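Local coordinates for protein translation initiation factor 6 (PDB 1G61) that binds the 50S ribosomal subunit and prevents it from joining the 30S subunit to form the 70S initiation complex, at residues Ile15-Leu20 / Val59-Val64; Glu24-Pro29 / Thr46-Thr51; Asn38-Val43 / Gly206-Gly211; Gly69-Lys74 / Asp133-Glu138; Val155-Gly160 / Ile200-Lys205. All coordinates share one frame; numbering follows the deposited sequence.

Contact 1 (Ile15-Leu20 / Val59-Val64); sequences IGVLAL and VGSLSV
V17 and L20 meet the helix 59-62 region in two different ways, one through a backbone oxygen and one through a methyl group. The carbonyl O of V17 accepts from S61 N at 3.2 Å (N-H...O 138°), with the donor standing above the carbonyl plane, and it also takes a weak bond from G60 N at 2.9 Å (125°). Two successive amides near the start of the second helix thus converge on a single acceptor. The V17 side chain sets off away from the partner, yet both of its methyls, CG1 and CG2, lie 3.6 Å from S61 OG, so the hydroxyl meets the fork of the valine. S61 OG has its polar partner in N109 ND2, and the valine supplies only apolar flanks. The contact belongs to the interior of the pentein fold, in which alpha/beta subdomains surround a pseudo-fivefold axis; its centre lies about 6 Å from the centre of the chain. Here the two helical turns approach so closely that G60 CA makes C-H...O contacts with G16 O and A19 O, each 3.2 Å away, and a CB on G60 would clash with both oxygens. L20 holds CG between its backbone N and carbonyl carbon (chi1 66°), the crowded position, and this, with chi2, brings CD2 to 3.3 Å from S63 O and 3.7 Å from S63 OG. S63 OG is bonded to L71 O. V59 CB packs 3.7 Å from L18 O, for which the model contains no polar partner.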
# COMPACT_ATOMS: atom_id res chain seq x y z
N ILE A 15 3.68 -4.28 9.02
CA ILE A 15 2.29 -4.32 8.53
C ILE A 15 2.17 -4.21 7.04
O ILE A 15 1.35 -4.91 6.42
CB ILE A 15 1.43 -3.15 9.19
CG1 ILE A 15 1.47 -3.18 10.70
CG2 ILE A 15 -0.00 -3.14 8.67
CD1 ILE A 15 1.27 -4.64 11.23
N GLY A 16 2.95 -3.30 6.44
CA GLY A 16 2.87 -2.98 5.02
C GLY A 16 3.41 -4.08 4.10
O GLY A 16 3.05 -4.13 2.92
N VAL A 17 4.29 -4.96 4.63
CA VAL A 17 4.69 -6.13 3.82
C VAL A 17 3.58 -7.15 3.77
O VAL A 17 3.41 -7.90 2.81
CB VAL A 17 5.94 -6.75 4.47
CG1 VAL A 17 6.28 -8.16 3.99
CG2 VAL A 17 7.13 -5.82 4.19
N LEU A 18 2.78 -7.20 4.85
CA LEU A 18 1.77 -8.22 5.02
C LEU A 18 0.38 -7.86 4.52
O LEU A 18 -0.51 -8.72 4.51
CB LEU A 18 1.65 -8.54 6.53
CG LEU A 18 2.89 -9.20 7.17
CD1 LEU A 18 2.66 -9.32 8.67
CD2 LEU A 18 3.13 -10.59 6.57
N ALA A 19 0.13 -6.61 4.13
CA ALA A 19 -1.21 -6.15 3.83
C ALA A 19 -1.22 -4.94 2.94
O ALA A 19 -0.23 -4.24 2.86
CB ALA A 19 -1.89 -5.73 5.15
N LEU A 20 -2.35 -4.73 2.28
CA LEU A 20 -2.54 -3.49 1.53
C LEU A 20 -3.98 -3.03 1.77
O LEU A 20 -4.89 -3.86 2.06
CB LEU A 20 -2.23 -3.58 0.06
CG LEU A 20 -3.11 -4.47 -0.82
CD1 LEU A 20 -4.39 -3.84 -1.34
CD2 LEU A 20 -2.29 -4.82 -2.06
N VAL A 59 1.39 -10.11 1.24
CA VAL A 59 0.42 -9.51 0.31
C VAL A 59 0.75 -8.07 -0.05
O VAL A 59 0.60 -7.63 -1.22
CB VAL A 59 -1.00 -9.58 0.96
CG1 VAL A 59 -1.95 -8.74 0.14
CG2 VAL A 59 -1.39 -11.04 1.09
N GLY A 60 1.24 -7.29 0.91
CA GLY A 60 1.56 -5.89 0.71
C GLY A 60 2.79 -5.68 -0.15
O GLY A 60 2.95 -4.66 -0.82
N SER A 61 3.72 -6.68 -0.14
CA SER A 61 4.88 -6.61 -0.98
C SER A 61 4.61 -7.08 -2.41
O SER A 61 5.32 -6.65 -3.32
CB SER A 61 6.04 -7.44 -0.41
OG SER A 61 6.60 -6.73 0.71
N LEU A 62 3.62 -7.95 -2.56
CA LEU A 62 3.41 -8.58 -3.86
C LEU A 62 2.33 -7.95 -4.70
O LEU A 62 2.25 -8.21 -5.90
CB LEU A 62 3.03 -10.06 -3.66
CG LEU A 62 4.14 -10.97 -3.12
CD1 LEU A 62 3.52 -12.32 -2.75
CD2 LEU A 62 5.19 -11.07 -4.21
N SER A 63 1.47 -7.12 -4.13
CA SER A 63 0.29 -6.62 -4.85
C SER A 63 0.08 -5.15 -4.55
O SER A 63 0.63 -4.64 -3.57
CB SER A 63 -0.90 -7.49 -4.41
OG SER A 63 -2.07 -6.97 -5.03
N VAL A 64 -0.74 -4.51 -5.39
CA VAL A 64 -1.09 -3.09 -5.35
C VAL A 64 -2.54 -2.93 -5.70
O VAL A 64 -3.03 -3.67 -6.56
CB VAL A 64 -0.27 -2.41 -6.48
CG1 VAL A 64 -0.70 -1.03 -6.75
CG2 VAL A 64 1.22 -2.47 -6.12

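Contact 2 (Glu24-Pro29 / Thr46-Thr51); sequences EITLLP and TKCLQT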
# COMPACT_ATOMS: atom_id res chain seq x y z
N GLU A 24 -11.77 1.00 -0.12
CA GLU A 24 -12.88 0.04 -0.08
C GLU A 24 -12.51 -1.33 0.42
O GLU A 24 -13.34 -2.00 1.08
CB GLU A 24 -13.55 -0.07 -1.46
CG GLU A 24 -14.16 1.24 -1.95
CD GLU A 24 -13.29 2.29 -2.63
OE1 GLU A 24 -12.14 2.02 -3.17
OE2 GLU A 24 -13.73 3.49 -2.70
N ILE A 25 -11.28 -1.78 0.15
CA ILE A 25 -10.90 -3.16 0.52
C ILE A 25 -9.56 -3.17 1.23
O ILE A 25 -8.74 -2.28 1.04
CB ILE A 25 -10.79 -4.09 -0.71
CG1 ILE A 25 -9.63 -3.79 -1.67
CG2 ILE A 25 -12.15 -4.15 -1.41
CD1 ILE A 25 -9.51 -4.77 -2.83
N THR A 26 -9.32 -4.19 2.03
CA THR A 26 -8.05 -4.47 2.62
C THR A 26 -7.71 -5.94 2.44
O THR A 26 -8.59 -6.76 2.70
CB THR A 26 -8.07 -4.14 4.14
OG1 THR A 26 -8.52 -2.77 4.30
CG2 THR A 26 -6.68 -4.33 4.71
N LEU A 27 -6.51 -6.23 1.97
CA LEU A 27 -6.05 -7.61 1.81
C LEU A 27 -5.11 -7.92 2.96
O LEU A 27 -4.20 -7.11 3.22
CB LEU A 27 -5.36 -7.84 0.46
CG LEU A 27 -6.12 -7.42 -0.81
CD1 LEU A 27 -5.43 -8.01 -2.03
CD2 LEU A 27 -7.55 -7.85 -0.85
N LEU A 28 -5.34 -9.06 3.61
CA LEU A 28 -4.66 -9.41 4.84
C LEU A 28 -4.14 -10.83 4.80
O LEU A 28 -4.64 -11.67 4.04
CB LEU A 28 -5.62 -9.30 6.05
CG LEU A 28 -6.14 -7.88 6.37
CD1 LEU A 28 -7.28 -7.92 7.35
CD2 LEU A 28 -4.98 -7.01 6.87
N PRO A 29 -3.14 -11.16 5.61
CA PRO A 29 -2.64 -12.56 5.62
C PRO A 29 -3.64 -13.54 6.22
O PRO A 29 -4.39 -13.15 7.11
CB PRO A 29 -1.40 -12.48 6.50
CG PRO A 29 -1.37 -11.15 7.09
CD PRO A 29 -2.43 -10.29 6.52
N THR A 46 -13.24 -0.76 5.84
CA THR A 46 -13.12 -1.48 4.58
C THR A 46 -13.70 -2.89 4.69
O THR A 46 -13.91 -3.34 5.83
CB THR A 46 -11.63 -1.67 4.18
OG1 THR A 46 -10.98 -2.20 5.33
CG2 THR A 46 -11.00 -0.35 3.78
N LYS A 47 -13.91 -3.55 3.59
CA LYS A 47 -14.17 -4.97 3.46
C LYS A 47 -12.81 -5.69 3.37
O LYS A 47 -11.97 -5.32 2.54
CB LYS A 47 -15.06 -5.29 2.27
CG LYS A 47 -16.48 -4.72 2.41
CD LYS A 47 -17.33 -5.58 3.34
CE LYS A 47 -18.78 -5.09 3.43
NZ LYS A 47 -19.62 -6.04 4.23
N CYS A 48 -12.61 -6.67 4.22
CA CYS A 48 -11.32 -7.32 4.36
C CYS A 48 -11.37 -8.72 3.76
O CYS A 48 -12.30 -9.47 4.02
CB CYS A 48 -10.93 -7.43 5.82
SG CYS A 48 -10.46 -5.85 6.55
N LEU A 49 -10.37 -9.04 2.98
CA LEU A 49 -10.17 -10.38 2.45
C LEU A 49 -8.85 -10.95 2.96
O LEU A 49 -7.80 -10.29 2.79
CB LEU A 49 -10.10 -10.36 0.91
CG LEU A 49 -9.73 -11.71 0.29
CD1 LEU A 49 -10.80 -12.77 0.56
CD2 LEU A 49 -9.48 -11.57 -1.22
N GLN A 50 -8.90 -12.14 3.56
CA GLN A 50 -7.67 -12.86 3.89
C GLN A 50 -7.34 -13.79 2.73
O GLN A 50 -8.16 -14.61 2.33
CB GLN A 50 -7.86 -13.69 5.17
CG GLN A 50 -7.99 -12.75 6.39
CD GLN A 50 -8.08 -13.53 7.68
OE1 GLN A 50 -7.02 -13.87 8.29
NE2 GLN A 50 -9.27 -13.85 8.12
N THR A 51 -6.13 -13.66 2.17
CA THR A 51 -5.72 -14.46 1.03
C THR A 51 -4.21 -14.57 1.01
O THR A 51 -3.48 -13.69 1.47
CB THR A 51 -6.27 -13.86 -0.28
OG1 THR A 51 -6.00 -14.78 -1.37
CG2 THR A 51 -5.61 -12.54 -0.67
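T26 keeps OG1 beside its backbone N (chi1 -54°), whereas T46 places OG1 between backbone N and carbonyl carbon (chi1 50°); these settings aim the hydroxyls at each other, OG1 to OG1 2.7 Å, in a hydrogen bond that either could donate. T26 OG1 also bonds T21 OG1, so the pair extends into strand 20-21. The threonines lie near the N-terminal ends of the two parallel strands of a beta-alpha-beta unit, strand 25-28, helix 34-44, strand 47-50; the strand axes are 23° apart. The ladder has the parallel pattern: T26 bonds through N to K47 O and through O to L49 N, both 2.9 Å, and two residues on L28 repeats the step with L49 O and T51 N, while E24 O takes K47 N at the front. On the face carrying T26, L28, C48 and Q50, C48 SG settles against T26 CB at 3.8 Å and L28 CD1 at 3.9 Å, under V37 and S41 of helix 34-44. On the opposite face L27 and L49 pack through aliphatic groups and cross obliquely, with the L27 methyl CD2 4.0 Å from L49 CB, and I25 and L49 both touch F87 of helix 78-90. The sheet is therefore packed by a helix on each face. At its far end T51 N donates to L28 O, 3.1 Å away.

Contact 3 (Asn38-Val43 / Gly206-Gly211); sequences NEVSEV and GAVVGG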
# COMPACT_ATOMS: atom_id res chain seq x y z
N ASN A 38 -11.18 -7.86 12.44
CA ASN A 38 -12.23 -6.88 12.75
C ASN A 38 -11.65 -5.53 13.15
O ASN A 38 -12.24 -4.50 12.76
CB ASN A 38 -13.15 -7.41 13.83
CG ASN A 38 -13.99 -8.62 13.42
OD1 ASN A 38 -14.28 -8.87 12.23
ND2 ASN A 38 -14.35 -9.39 14.45
N GLU A 39 -10.54 -5.50 13.88
CA GLU A 39 -9.93 -4.24 14.31
C GLU A 39 -9.46 -3.48 13.08
O GLU A 39 -9.65 -2.25 12.97
CB GLU A 39 -8.75 -4.40 15.27
CG GLU A 39 -9.10 -4.81 16.69
CD GLU A 39 -7.99 -5.52 17.44
OE1 GLU A 39 -6.79 -5.18 17.21
OE2 GLU A 39 -8.28 -6.41 18.28
N VAL A 40 -8.84 -4.15 12.11
CA VAL A 40 -8.40 -3.49 10.89
C VAL A 40 -9.58 -2.97 10.07
O VAL A 40 -9.64 -1.81 9.63
CB VAL A 40 -7.51 -4.49 10.10
CG1 VAL A 40 -7.23 -3.90 8.72
CG2 VAL A 40 -6.23 -4.78 10.89
N SER A 41 -10.61 -3.79 9.92
CA SER A 41 -11.80 -3.42 9.19
C SER A 41 -12.43 -2.18 9.81
O SER A 41 -12.90 -1.28 9.10
CB SER A 41 -12.80 -4.60 9.17
OG SER A 41 -13.92 -4.13 8.45
N GLU A 42 -12.48 -2.10 11.12
CA GLU A 42 -13.14 -0.98 11.79
C GLU A 42 -12.36 0.29 11.59
O GLU A 42 -12.91 1.36 11.38
CB GLU A 42 -13.26 -1.30 13.29
CG GLU A 42 -13.89 -0.26 14.18
CD GLU A 42 -13.96 -0.67 15.65
OE1 GLU A 42 -14.86 -0.25 16.40
OE2 GLU A 42 -13.07 -1.46 16.06
N VAL A 43 -11.03 0.25 11.72
CA VAL A 43 -10.30 1.52 11.62
C VAL A 43 -10.17 1.99 10.20
O VAL A 43 -10.22 3.20 9.94
CB VAL A 43 -8.95 1.41 12.34
CG1 VAL A 43 -7.99 0.54 11.56
CG2 VAL A 43 -8.32 2.78 12.52
N GLY A 206 -8.35 6.12 8.03
CA GLY A 206 -7.63 5.64 9.17
C GLY A 206 -6.33 4.97 8.74
O GLY A 206 -6.02 4.90 7.54
N ALA A 207 -5.56 4.53 9.74
CA ALA A 207 -4.29 3.85 9.46
C ALA A 207 -4.05 2.75 10.50
O ALA A 207 -4.48 2.84 11.67
CB ALA A 207 -3.13 4.82 9.48
N VAL A 208 -3.33 1.72 10.06
CA VAL A 208 -2.78 0.68 10.95
C VAL A 208 -1.28 0.87 10.90
O VAL A 208 -0.69 0.75 9.81
CB VAL A 208 -3.22 -0.73 10.55
CG1 VAL A 208 -2.70 -1.76 11.55
CG2 VAL A 208 -4.74 -0.80 10.46
N VAL A 209 -0.65 1.14 12.04
CA VAL A 209 0.78 1.36 12.03
C VAL A 209 1.47 0.26 12.82
O VAL A 209 0.87 -0.23 13.82
CB VAL A 209 1.18 2.73 12.65
CG1 VAL A 209 0.89 2.80 14.12
CG2 VAL A 209 2.64 3.06 12.44
N GLY A 210 2.69 -0.10 12.43
CA GLY A 210 3.36 -1.17 13.14
C GLY A 210 3.48 -0.84 14.64
O GLY A 210 3.69 0.31 15.05
N GLY A 211 3.38 -1.88 15.47
CA GLY A 211 3.31 -1.79 16.92
C GLY A 211 4.51 -1.10 17.56
O GLY A 211 4.41 -0.56 18.69
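Helix 38-43 passes strand 207-210 with its axis 8.6 Å away and 131° between their N-to-C directions, and the backbones come nearest at V43 and G206, CA to CA 5.5 Å. V43 faces the strand and makes the principal side-chain approach. Its CG1 lies between the backbone N and carbonyl carbon (chi1 72°), which sends this methyl to V208 CG2 at 3.7 Å, while V43 CG2 rests 3.9 Å from A207 O. One turn earlier in the helix, V40 points to the side and reaches V208 only through its CG2, 4.3 Å from V208 CG2. Both helix valines thus meet a single branch of V208, the methyl that stands beside its backbone N. At the G206 end the fit is backbone to backbone: V43 O is 3.6 Å from G206 CA, and a CB built on this glycine would run into that oxygen. Polar ties lie at the border, where E39 forms a salt bridge with K7. Strand 207-210 is the middle strand of its sheet, parallel to the N-terminal strand 4-7 and antiparallel to 200-202, the chain-end pairing consistent with a velcro closure. Helix 34-44 lies over this sheet, V43 touching I5 of strand 4-7 as well, while on the other side V209 packs against L218 and I221 of helix 215-225.

Contact 4 (Gly69-Lys74 / Asp133-Glu138); sequences GLLLPK and DSLNVE
G69 opens strand 69-73 against the last turn of the helix ending at L135. Its CA makes a C-H...O contact with S134 O at 3.3 Å, and a CB on this residue would collide with that oxygen; G69 O lies 4.0 Å from the L135 methyl CD2. L70 follows with its side chain turned away, toward I84 of helix 78-90, and meets the helix end through its backbone, L70 N being 3.7 Å from S134 OG. L71 carries the side-chain contact. With CG beside the backbone N (chi1 -50°) and the chain extended beyond it, L71 CD2 is brought to 3.3 Å from S134 OG. The two leucines cross at about a right angle, CD2 of L135 lying 4.1 Å from CG of L71 and the two CD1 methyls also meeting. S134 OG is hydrogen-bonded to N96 O; its contact with L71 CD2 is van der Waals packing. Replacing L71 by an alanine would probably open a gap between the strand and the helix end, where CD2 met S134 and CG met L135, and leave the L135 methyls freer to turn. The strand is paired on one side with 64-65 and on the other with 96-100, in the mixed sheet of a pentein subdomain. Helix 78-90 covers the side of L70 and L72; on the side of L71 the end of helix 128-135 and strand 111-113 close over it, L71 touching I111 and L135 touching T113.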
# COMPACT_ATOMS: atom_id res chain seq x y z
N GLY A 69 -8.20 -0.49 -9.79
CA GLY A 69 -7.49 -1.66 -10.28
C GLY A 69 -6.82 -2.41 -9.16
O GLY A 69 -6.59 -1.88 -8.05
N LEU A 70 -6.47 -3.65 -9.45
CA LEU A 70 -5.72 -4.53 -8.54
C LEU A 70 -4.64 -5.18 -9.37
O LEU A 70 -4.98 -5.87 -10.35
CB LEU A 70 -6.65 -5.59 -7.92
CG LEU A 70 -5.92 -6.72 -7.11
CD1 LEU A 70 -5.21 -6.17 -5.91
CD2 LEU A 70 -6.93 -7.80 -6.77
N LEU A 71 -3.39 -5.00 -8.96
CA LEU A 71 -2.26 -5.57 -9.71
C LEU A 71 -1.72 -6.80 -8.96
O LEU A 71 -1.47 -6.73 -7.75
CB LEU A 71 -1.12 -4.57 -9.86
CG LEU A 71 -1.48 -3.20 -10.38
CD1 LEU A 71 -0.23 -2.32 -10.50
CD2 LEU A 71 -2.16 -3.31 -11.73
N LEU A 72 -1.53 -7.88 -9.70
CA LEU A 72 -1.05 -9.14 -9.10
C LEU A 72 0.19 -9.57 -9.87
O LEU A 72 0.29 -9.34 -11.07
CB LEU A 72 -2.15 -10.17 -9.20
CG LEU A 72 -3.38 -9.87 -8.34
CD1 LEU A 72 -4.54 -10.78 -8.76
CD2 LEU A 72 -3.06 -10.05 -6.86
N PRO A 73 1.13 -10.25 -9.20
CA PRO A 73 2.34 -10.74 -9.85
C PRO A 73 2.06 -12.03 -10.60
O PRO A 73 1.02 -12.72 -10.42
CB PRO A 73 3.27 -10.97 -8.64
CG PRO A 73 2.34 -11.49 -7.57
CD PRO A 73 1.12 -10.58 -7.75
N LYS A 74 3.05 -12.40 -11.46
CA LYS A 74 2.85 -13.57 -12.31
C LYS A 74 2.74 -14.86 -11.51
O LYS A 74 2.27 -15.87 -12.06
CB LYS A 74 3.99 -13.67 -13.35
CG LYS A 74 5.36 -13.92 -12.71
CD LYS A 74 6.45 -13.91 -13.77
CE LYS A 74 7.83 -14.04 -13.13
NZ LYS A 74 8.85 -14.49 -14.11
N ASP A 133 -3.38 1.47 -17.36
CA ASP A 133 -4.72 1.02 -17.77
C ASP A 133 -5.48 0.39 -16.61
O ASP A 133 -6.72 0.55 -16.58
CB ASP A 133 -4.61 0.06 -18.95
CG ASP A 133 -4.21 0.79 -20.25
OD1 ASP A 133 -4.15 2.05 -20.27
OD2 ASP A 133 -3.96 0.09 -21.23
N SER A 134 -4.80 -0.29 -15.69
CA SER A 134 -5.46 -0.94 -14.59
C SER A 134 -5.76 0.05 -13.47
O SER A 134 -6.89 0.12 -12.99
CB SER A 134 -4.60 -2.10 -14.03
OG SER A 134 -5.17 -2.52 -12.78
N LEU A 135 -4.74 0.81 -13.05
CA LEU A 135 -4.94 1.76 -11.94
C LEU A 135 -5.74 2.99 -12.38
O LEU A 135 -6.31 3.68 -11.53
CB LEU A 135 -3.61 2.17 -11.36
CG LEU A 135 -2.79 1.03 -10.72
CD1 LEU A 135 -1.52 1.63 -10.13
CD2 LEU A 135 -3.57 0.27 -9.67
N ASN A 136 -5.75 3.29 -13.70
CA ASN A 136 -6.56 4.37 -14.24
C ASN A 136 -6.18 5.70 -13.64
O ASN A 136 -7.05 6.54 -13.36
CB ASN A 136 -8.08 4.10 -14.06
CG ASN A 136 -8.95 5.05 -14.85
OD1 ASN A 136 -10.04 5.46 -14.38
ND2 ASN A 136 -8.50 5.36 -16.04
N VAL A 137 -4.89 5.94 -13.46
CA VAL A 137 -4.36 7.21 -12.98
C VAL A 137 -3.07 7.55 -13.75
O VAL A 137 -2.50 6.70 -14.43
CB VAL A 137 -4.02 7.19 -11.49
CG1 VAL A 137 -5.26 6.98 -10.60
CG2 VAL A 137 -2.99 6.10 -11.19
N GLU A 138 -2.67 8.81 -13.61
CA GLU A 138 -1.38 9.20 -14.13
C GLU A 138 -0.30 8.36 -13.49
O GLU A 138 -0.30 8.27 -12.24
CB GLU A 138 -1.16 10.69 -13.77
CG GLU A 138 0.28 11.12 -14.15
CD GLU A 138 0.70 12.44 -13.58
OE1 GLU A 138 -0.07 13.13 -12.86
OE2 GLU A 138 1.83 12.92 -13.87

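Contact 5 (Val155-Gly160 / Ile200-Lys205); sequences VVTNKG and IIANSK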
# COMPACT_ATOMS: atom_id res chain seq x y z
N VAL A 155 4.15 5.90 2.12
CA VAL A 155 2.75 5.57 2.29
C VAL A 155 1.97 6.69 1.62
O VAL A 155 2.27 7.88 1.82
CB VAL A 155 2.36 5.53 3.79
CG1 VAL A 155 0.85 5.31 3.98
CG2 VAL A 155 3.14 4.47 4.52
N VAL A 156 0.97 6.33 0.82
CA VAL A 156 0.16 7.34 0.16
C VAL A 156 -1.31 6.96 0.24
O VAL A 156 -1.66 5.78 0.14
CB VAL A 156 0.60 7.63 -1.30
CG1 VAL A 156 0.30 6.49 -2.25
CG2 VAL A 156 -0.05 8.94 -1.76
N THR A 157 -2.13 7.99 0.46
CA THR A 157 -3.57 7.83 0.47
C THR A 157 -4.14 8.96 -0.39
O THR A 157 -3.38 9.81 -0.92
CB THR A 157 -4.19 7.90 1.86
OG1 THR A 157 -4.21 9.29 2.27
CG2 THR A 157 -3.38 7.09 2.87
N ASN A 158 -5.43 9.02 -0.58
CA ASN A 158 -6.06 10.14 -1.28
C ASN A 158 -5.92 11.46 -0.53
O ASN A 158 -6.10 12.52 -1.15
CB ASN A 158 -7.55 9.85 -1.53
CG ASN A 158 -7.72 8.71 -2.52
OD1 ASN A 158 -6.87 8.52 -3.41
ND2 ASN A 158 -8.80 7.97 -2.38
N LYS A 159 -5.59 11.39 0.76
CA LYS A 159 -5.54 12.60 1.58
C LYS A 159 -4.13 13.05 1.84
O LYS A 159 -3.86 14.25 2.00
CB LYS A 159 -6.26 12.33 2.93
CG LYS A 159 -6.46 13.57 3.75
CD LYS A 159 -7.32 13.29 4.99
CE LYS A 159 -7.87 14.59 5.57
NZ LYS A 159 -8.68 14.28 6.78
N GLY A 160 -3.16 12.13 2.00
CA GLY A 160 -1.82 12.56 2.35
C GLY A 160 -0.77 11.52 1.96
O GLY A 160 -1.03 10.50 1.35
N ILE A 200 3.20 0.48 7.58
CA ILE A 200 1.92 1.18 7.74
C ILE A 200 1.01 0.87 6.55
O ILE A 200 1.47 0.83 5.42
CB ILE A 200 2.14 2.69 7.72
CG1 ILE A 200 3.05 3.19 8.87
CG2 ILE A 200 0.81 3.44 7.72
CD1 ILE A 200 3.54 4.60 8.70
N ILE A 201 -0.26 0.65 6.83
CA ILE A 201 -1.27 0.73 5.76
C ILE A 201 -2.26 1.82 6.16
O ILE A 201 -2.58 2.02 7.34
CB ILE A 201 -1.96 -0.61 5.49
CG1 ILE A 201 -2.73 -1.12 6.72
CG2 ILE A 201 -0.97 -1.66 5.00
CD1 ILE A 201 -3.55 -2.37 6.48
N ALA A 202 -2.73 2.57 5.20
CA ALA A 202 -3.61 3.69 5.49
C ALA A 202 -4.51 4.03 4.29
O ALA A 202 -4.16 3.77 3.14
CB ALA A 202 -2.77 4.94 5.78
N ASN A 203 -5.63 4.64 4.62
CA ASN A 203 -6.47 5.27 3.61
C ASN A 203 -6.91 6.63 4.18
O ASN A 203 -6.35 7.10 5.17
CB ASN A 203 -7.61 4.36 3.13
CG ASN A 203 -8.57 4.01 4.24
OD1 ASN A 203 -8.65 4.72 5.25
ND2 ASN A 203 -9.34 2.91 4.10
N SER A 204 -7.89 7.28 3.53
CA SER A 204 -8.29 8.62 3.98
C SER A 204 -9.03 8.57 5.32
O SER A 204 -9.25 9.65 5.90
CB SER A 204 -9.17 9.30 2.92
OG SER A 204 -10.45 8.67 2.91
N LYS A 205 -9.44 7.38 5.78
CA LYS A 205 -10.28 7.23 6.95
C LYS A 205 -9.48 6.79 8.18
O LYS A 205 -9.93 7.08 9.28
CB LYS A 205 -11.43 6.24 6.66
CG LYS A 205 -12.38 6.80 5.61
CD LYS A 205 -13.33 5.77 5.07
CE LYS A 205 -12.56 4.77 4.22
NZ LYS A 205 -13.54 3.79 3.63
O HOH W 1 -4.89 9.54 4.81
O HOH W 2 -10.25 12.60 5.71
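T157 lies against A202 and N203, and its side chain can be followed atom by atom. T157 CB sits 3.8 Å from N203 C. From there the methyl CG2, held beside the backbone N, reaches A202 O at 3.4 Å and the A202 methyl CB at 3.7 Å, which makes it the apolar half of the contact. The hydroxyl takes the other branch, between backbone N and carbonyl carbon (chi1 75°), and folds back on its own loop: OG1 accepts from K159 N at 2.9 Å and from G160 N at 3.0 Å, an ST turn and ST motif. The same oxygen bonds a water at 2.6 Å, which donates to N203 O, so this water makes one of two water-mediated links between the segments. A valine in place of T157 is likely to leave the amides of K159 and G160 without their acceptor and to break this water bridge. V155 and I200 cross at about a right angle, V155 CG2 being 3.8 Å from I200 CB, while V155 CG1 packs on A202. L225 of helix 215-225 touches both V155 and A202. A second water joins K159 NZ to S204 O; K159 NZ also bonds G226 O. Within 200-205, N203 OD1 accepts from K205 N in an Asx turn. The segments run 13° apart, strands 154-156 and 200-202 being edges of separate sheets. Such side-chain packing between edge strands of neighbouring sheets near the centre fits the pentein arrangement of subdomains around a pseudo-fivefold axis.

Overall arrangement
From the N terminus, segment 15-20 starts the loop that contact 1 closes at 59-64, and contact 2 closes a smaller loop nested within it, around helix 34-44. That helix also provides the first segment of contact 3, which crosses contacts 1 and 2 and spans most of the chain, returning at 206-211. Contacts 4 and 5 both nest inside the span of contact 3, and contacts 1, 4 and 5 follow one another in series. Contact 1 adjoins all four others; L20 and L27 link it to contact 2, V64 and L71 to contact 4. Contacts 3 and 5 share a sheet, whereas 3 and 4 lie on opposite sides of the centre, about 24 Å apart between centres.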